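Local coordinates for protein immunoreactive 84kD antigen PG93 (Porphyromonas gingivalis, PDB 5M11) that probably acts as a cell-surface component of the type-IX secretion system, essential to its working, and binds zinc and calcium ions, at residues N472-L486 and T532-M546. Sequence-based numbering, arbitrary orientation.
Sequences NMIILPNGDKWVNIL and TIYAMAVDHNGSVWM
Two beta hairpins, from two consecutive antiparallel sheets, lie face to face where Ile474 and Trp482 meet Met536 and Val544. Strand 472-475 runs nearly parallel to strand 533-538 (12° between their directions, axes 7.9 Å apart), whereas its hairpin partner 481-485 runs roughly antiparallel to 533-538 at 6.6 Å. Such spacings fit sheets packed through side chains rather than strands paired within one sheet.

Val544 sits at the centre. Its CG1 meets Ile474 CD1 at 3.7 Å, tip to tip, while CG2 takes Leu476 CD1 at 3.8 Å. The CB of Val544 lies over one face of the Trp482 indole, 4.2 Å from the centroid of the six-membered ring and 19° off its normal, a CH-pi contact. The same ring is met at its edge, near its plane, by Met546 CE, which a bend at chi3 carries to the rim atom CZ3; thus valine and methionine use different sides of one indole. Met536, extended beyond CG, reaches across to strand 481-485, SD beside Trp482 CB and CE 3.6 Å from Asn484 CB.

Beyond this apolar patch, Asn484 ND2 gives a weak, bent hydrogen bond to Ile533 O (2.7 Å, 128°). The amide's other end, OD1, accepts Asn472 N at 2.8 Å, so the group bridges its own neighbouring strand and the next sheet. Leu486 CD2 touches both Thr532 CG2 and, obliquely, the Tyr534 ring at CD1. Val497 and Ile499 of strand 497-501 extend the packing past Met536 and Trp482.

The chemistry is therefore chiefly apolar, with one buried amide adding a weak polar link between the sheets, consistent with neighbouring blades of a second beta-propeller.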
loop_
_atom_site.group_PDB
_atom_site.type_symbol
_atom_site.label_atom_id
_atom_site.label_comp_id
_atom_site.label_asym_id
_atom_site.label_seq_id
_atom_site.Cartn_x
_atom_site.Cartn_y
_atom_site.Cartn_z
ATOM N N ASN A 472 -0.753 -15.119 15.787
ATOM C CA ASN A 472 0.705 -15.044 15.731
ATOM C C ASN A 472 1.330 -15.557 17.040
ATOM O O ASN A 472 0.683 -15.546 18.088
ATOM C CB ASN A 472 1.154 -13.613 15.421
ATOM C CG ASN A 472 0.503 -13.012 14.198
ATOM O OD1 ASN A 472 -0.457 -12.227 14.295
ATOM N ND2 ASN A 472 0.994 -13.392 13.026
ATOM N N MET A 473 2.579 -16.018 16.975
ATOM C CA MET A 473 3.216 -16.571 18.162
ATOM C C MET A 473 4.345 -15.691 18.690
ATOM O O MET A 473 5.195 -15.237 17.919
ATOM C CB MET A 473 3.755 -17.986 17.856
ATOM C CG MET A 473 4.326 -18.729 19.057
ATOM S SD MET A 473 4.985 -20.352 18.589
ATOM C CE MET A 473 3.480 -21.206 18.139
ATOM N N ILE A 474 4.363 -15.464 20.008
ATOM C CA ILE A 474 5.490 -14.777 20.616
ATOM C C ILE A 474 6.056 -15.747 21.637
ATOM O O ILE A 474 5.284 -16.436 22.303
ATOM C CB ILE A 474 5.259 -13.340 21.146
ATOM C CG1 ILE A 474 4.381 -13.285 22.395
ATOM C CG2 ILE A 474 4.716 -12.445 20.043
ATOM C CD1 ILE A 474 4.507 -12.010 23.100
ATOM N N ILE A 475 7.386 -15.900 21.656
ATOM C CA ILE A 475 8.087 -16.816 22.558
ATOM C C ILE A 475 8.909 -15.953 23.541
ATOM O O ILE A 475 9.906 -15.350 23.146
ATOM C CB ILE A 475 8.957 -17.856 21.761
ATOM C CG1 ILE A 475 8.124 -18.681 20.768
ATOM C CG2 ILE A 475 9.780 -18.762 22.675
ATOM C CD1 ILE A 475 8.961 -19.488 19.708
ATOM N N LEU A 476 8.468 -15.878 24.805
ATOM C CA LEU A 476 9.140 -15.117 25.862
ATOM C C LEU A 476 10.500 -15.745 26.223
ATOM O O LEU A 476 10.656 -16.962 26.017
ATOM C CB LEU A 476 8.246 -15.032 27.115
ATOM C CG LEU A 476 7.549 -13.697 27.294
ATOM C CD1 LEU A 476 6.185 -13.708 26.678
ATOM C CD2 LEU A 476 7.450 -13.328 28.730
ATOM N N PRO A 477 11.478 -14.948 26.782
ATOM C CA PRO A 477 12.801 -15.505 27.130
ATOM C C PRO A 477 12.785 -16.767 28.002
ATOM O O PRO A 477 13.643 -17.624 27.803
ATOM C CB PRO A 477 13.469 -14.345 27.866
ATOM C CG PRO A 477 12.921 -13.152 27.211
ATOM C CD PRO A 477 11.464 -13.490 27.040
ATOM N N ASN A 478 11.804 -16.915 28.906
ATOM C CA ASN A 478 11.678 -18.104 29.766
ATOM C C ASN A 478 11.121 -19.349 29.010
ATOM O O ASN A 478 10.970 -20.420 29.607
ATOM C CB ASN A 478 10.784 -17.786 30.968
ATOM C CG ASN A 478 9.350 -17.486 30.615
ATOM O OD1 ASN A 478 9.026 -17.002 29.528
ATOM N ND2 ASN A 478 8.469 -17.730 31.546
ATOM N N GLY A 479 10.798 -19.189 27.728
ATOM C CA GLY A 479 10.296 -20.285 26.902
ATOM C C GLY A 479 8.797 -20.372 26.702
ATOM O O GLY A 479 8.340 -21.173 25.882
ATOM N N ASP A 480 8.020 -19.567 27.456
ATOM C CA ASP A 480 6.559 -19.510 27.339
ATOM C C ASP A 480 6.171 -19.095 25.923
ATOM O O ASP A 480 6.850 -18.254 25.319
ATOM C CB ASP A 480 5.973 -18.513 28.360
ATOM C CG ASP A 480 5.975 -18.969 29.802
ATOM O OD1 ASP A 480 6.814 -19.832 30.157
ATOM O OD2 ASP A 480 5.162 -18.434 30.588
ATOM N N LYS A 481 5.106 -19.695 25.383
ATOM C CA LYS A 481 4.659 -19.377 24.029
ATOM C C LYS A 481 3.261 -18.835 24.099
ATOM O O LYS A 481 2.386 -19.483 24.672
ATOM C CB LYS A 481 4.752 -20.609 23.107
ATOM C CG LYS A 481 6.189 -21.065 22.877
ATOM C CD LYS A 481 6.305 -22.559 22.690
ATOM C CE LYS A 481 7.747 -23.004 22.573
ATOM N NZ LYS A 481 8.364 -23.262 23.900
ATOM N N TRP A 482 3.063 -17.613 23.577
ATOM C CA TRP A 482 1.757 -16.940 23.539
ATOM C C TRP A 482 1.243 -16.991 22.136
ATOM O O TRP A 482 1.964 -16.611 21.209
ATOM C CB TRP A 482 1.831 -15.473 24.034
ATOM C CG TRP A 482 2.222 -15.292 25.480
ATOM C CD1 TRP A 482 3.263 -15.886 26.125
ATOM C CD2 TRP A 482 1.641 -14.371 26.422
ATOM N NE1 TRP A 482 3.311 -15.464 27.435
ATOM C CE2 TRP A 482 2.352 -14.508 27.634
ATOM C CE3 TRP A 482 0.569 -13.464 26.369
ATOM C CZ2 TRP A 482 2.031 -13.780 28.780
ATOM C CZ3 TRP A 482 0.255 -12.739 27.500
ATOM C CH2 TRP A 482 0.973 -12.906 28.695
ATOM N N VAL A 483 0.027 -17.517 21.957
ATOM C CA VAL A 483 -0.617 -17.579 20.639
ATOM C C VAL A 483 -2.022 -16.987 20.772
ATOM O O VAL A 483 -2.773 -17.467 21.610
ATOM C CB VAL A 483 -0.659 -19.000 19.978
ATOM C CG1 VAL A 483 -0.793 -18.886 18.469
ATOM C CG2 VAL A 483 0.571 -19.835 20.310
ATOM N N ASN A 484 -2.372 -15.964 19.958
ATOM C CA ASN A 484 -3.718 -15.365 19.937
ATOM C C ASN A 484 -4.693 -16.237 19.119
ATOM O O ASN A 484 -4.255 -16.964 18.235
ATOM C CB ASN A 484 -3.722 -13.903 19.420
ATOM C CG ASN A 484 -3.077 -13.616 18.076
ATOM O OD1 ASN A 484 -1.863 -13.725 17.884
ATOM N ND2 ASN A 484 -3.848 -13.053 17.171
ATOM N N ILE A 485 -6.003 -16.195 19.444
ATOM C CA ILE A 485 -7.031 -16.982 18.727
ATOM C C ILE A 485 -7.787 -16.062 17.774
ATOM O O ILE A 485 -8.485 -15.146 18.222
ATOM C CB ILE A 485 -8.034 -17.769 19.651
ATOM C CG1 ILE A 485 -7.374 -18.311 20.967
ATOM C CG2 ILE A 485 -8.782 -18.883 18.878
ATOM C CD1 ILE A 485 -6.383 -19.403 20.886
ATOM N N LEU A 486 -7.640 -16.298 16.467
ATOM C CA LEU A 486 -8.347 -15.493 15.481
ATOM C C LEU A 486 -9.767 -16.019 15.234
ATOM O O LEU A 486 -10.652 -15.209 14.956
ATOM C CB LEU A 486 -7.579 -15.422 14.160
ATOM C CG LEU A 486 -6.413 -14.437 14.063
ATOM C CD1 LEU A 486 -5.865 -14.424 12.668
ATOM C CD2 LEU A 486 -6.822 -13.017 14.448
ATOM N N THR A 532 -11.606 -10.030 19.866
ATOM C CA THR A 532 -10.483 -10.697 19.208
ATOM C C THR A 532 -9.195 -9.957 19.536
ATOM O O THR A 532 -9.223 -8.735 19.640
ATOM C CB THR A 532 -10.705 -10.793 17.679
ATOM O OG1 THR A 532 -11.988 -11.370 17.420
ATOM C CG2 THR A 532 -9.627 -11.641 16.979
ATOM N N ILE A 533 -8.071 -10.708 19.701
ATOM C CA ILE A 533 -6.705 -10.210 19.922
ATOM C C ILE A 533 -5.980 -10.304 18.590
ATOM O O ILE A 533 -5.838 -11.403 18.052
ATOM C CB ILE A 533 -5.959 -10.991 21.042
ATOM C CG1 ILE A 533 -6.749 -11.026 22.370
ATOM C CG2 ILE A 533 -4.528 -10.458 21.237
ATOM C CD1 ILE A 533 -7.008 -9.663 23.030
ATOM N N TYR A 534 -5.564 -9.160 18.030
ATOM C CA TYR A 534 -4.942 -9.149 16.699
ATOM C C TYR A 534 -3.439 -9.038 16.747
ATOM O O TYR A 534 -2.779 -9.586 15.867
ATOM C CB TYR A 534 -5.497 -8.005 15.835
ATOM C CG TYR A 534 -7.001 -7.999 15.673
ATOM C CD1 TYR A 534 -7.647 -8.987 14.934
ATOM C CD2 TYR A 534 -7.774 -6.978 16.213
ATOM C CE1 TYR A 534 -9.030 -8.975 14.764
ATOM C CE2 TYR A 534 -9.161 -6.964 16.063
ATOM C CZ TYR A 534 -9.785 -7.964 15.334
ATOM O OH TYR A 534 -11.152 -7.968 15.186
ATOM N N ALA A 535 -2.904 -8.325 17.748
ATOM C CA ALA A 535 -1.478 -8.080 17.893
ATOM C C ALA A 535 -0.997 -8.319 19.307
ATOM O O ALA A 535 -1.775 -8.143 20.237
ATOM C CB ALA A 535 -1.176 -6.649 17.490
ATOM N N MET A 536 0.299 -8.688 19.465
ATOM C CA MET A 536 1.027 -8.953 20.730
ATOM C C MET A 536 2.488 -8.535 20.629
ATOM O O MET A 536 3.114 -8.820 19.606
ATOM C CB MET A 536 0.997 -10.435 21.073
ATOM C CG MET A 536 -0.327 -10.920 21.499
ATOM S SD MET A 536 -0.240 -12.693 21.702
ATOM C CE MET A 536 -1.776 -12.932 22.245
ATOM N N ALA A 537 3.050 -7.899 21.682
ATOM C CA ALA A 537 4.444 -7.453 21.679
ATOM C C ALA A 537 5.031 -7.473 23.055
ATOM O O ALA A 537 4.385 -6.986 23.980
ATOM C CB ALA A 537 4.538 -6.039 21.117
ATOM N N VAL A 538 6.271 -7.968 23.207
ATOM C CA VAL A 538 6.921 -7.959 24.519
ATOM C C VAL A 538 7.827 -6.699 24.621
ATOM O O VAL A 538 8.696 -6.458 23.772
ATOM C CB VAL A 538 7.631 -9.297 24.910
ATOM C CG1 VAL A 538 9.007 -9.459 24.284
ATOM C CG2 VAL A 538 7.696 -9.460 26.431
ATOM N N ASP A 539 7.577 -5.866 25.627
ATOM C CA ASP A 539 8.406 -4.684 25.760
ATOM C C ASP A 539 9.639 -5.016 26.615
ATOM O O ASP A 539 9.843 -6.185 26.953
ATOM C CB ASP A 539 7.592 -3.497 26.291
ATOM C CG ASP A 539 7.275 -3.443 27.766
ATOM O OD1 ASP A 539 7.658 -4.388 28.498
ATOM O OD2 ASP A 539 6.644 -2.448 28.197
ATOM N N HIS A 540 10.463 -4.009 26.953
ATOM C CA HIS A 540 11.672 -4.230 27.751
ATOM C C HIS A 540 11.357 -4.504 29.235
ATOM O O HIS A 540 12.190 -5.107 29.914
ATOM C CB HIS A 540 12.632 -3.042 27.639
ATOM C CG HIS A 540 13.011 -2.681 26.240
ATOM N ND1 HIS A 540 13.345 -1.380 25.902
ATOM C CD2 HIS A 540 13.086 -3.453 25.132
ATOM C CE1 HIS A 540 13.629 -1.406 24.610
ATOM N NE2 HIS A 540 13.473 -2.627 24.098
ATOM N N ASN A 541 10.160 -4.084 29.725
ATOM C CA ASN A 541 9.702 -4.263 31.116
ATOM C C ASN A 541 9.004 -5.641 31.337
ATOM O O ASN A 541 8.227 -5.802 32.295
ATOM C CB ASN A 541 8.749 -3.120 31.515
ATOM C CG ASN A 541 9.369 -1.748 31.565
ATOM O OD1 ASN A 541 10.546 -1.576 31.910
ATOM N ND2 ASN A 541 8.562 -0.727 31.277
ATOM N N GLY A 542 9.296 -6.601 30.450
ATOM C CA GLY A 542 8.731 -7.945 30.474
ATOM C C GLY A 542 7.216 -8.008 30.392
ATOM O O GLY A 542 6.614 -8.966 30.897
ATOM N N SER A 543 6.591 -6.964 29.762
ATOM C CA SER A 543 5.142 -6.806 29.562
ATOM C C SER A 543 4.706 -7.250 28.166
ATOM O O SER A 543 5.423 -6.977 27.191
ATOM C CB SER A 543 4.722 -5.354 29.760
ATOM O OG SER A 543 5.231 -4.790 30.953
ATOM N N VAL A 544 3.533 -7.924 28.053
ATOM C CA VAL A 544 3.048 -8.322 26.736
ATOM C C VAL A 544 1.877 -7.423 26.395
ATOM O O VAL A 544 0.772 -7.611 26.887
ATOM C CB VAL A 544 2.769 -9.829 26.515
ATOM C CG1 VAL A 544 2.076 -10.067 25.177
ATOM C CG2 VAL A 544 4.072 -10.610 26.544
ATOM N N TRP A 545 2.157 -6.403 25.588
ATOM C CA TRP A 545 1.170 -5.451 25.145
ATOM C C TRP A 545 0.405 -6.078 24.025
ATOM O O TRP A 545 1.014 -6.540 23.056
ATOM C CB TRP A 545 1.836 -4.139 24.708
ATOM C CG TRP A 545 2.415 -3.392 25.860
ATOM C CD1 TRP A 545 3.684 -3.499 26.350
ATOM C CD2 TRP A 545 1.700 -2.547 26.772
ATOM N NE1 TRP A 545 3.819 -2.731 27.487
ATOM C CE2 TRP A 545 2.614 -2.140 27.772
ATOM C CE3 TRP A 545 0.390 -2.035 26.803
ATOM C CZ2 TRP A 545 2.268 -1.239 28.780
ATOM C CZ3 TRP A 545 0.036 -1.173 27.829
ATOM C CH2 TRP A 545 0.975 -0.770 28.791
ATOM N N MET A 546 -0.923 -6.164 24.171
ATOM C CA MET A 546 -1.741 -6.733 23.106
ATOM C C MET A 546 -2.798 -5.752 22.644
ATOM O O MET A 546 -3.289 -4.932 23.427
ATOM C CB MET A 546 -2.357 -8.097 23.449
ATOM C CG MET A 546 -2.950 -8.200 24.800
ATOM S SD MET A 546 -2.900 -9.942 25.240
ATOM C CE MET A 546 -1.564 -9.931 26.349
#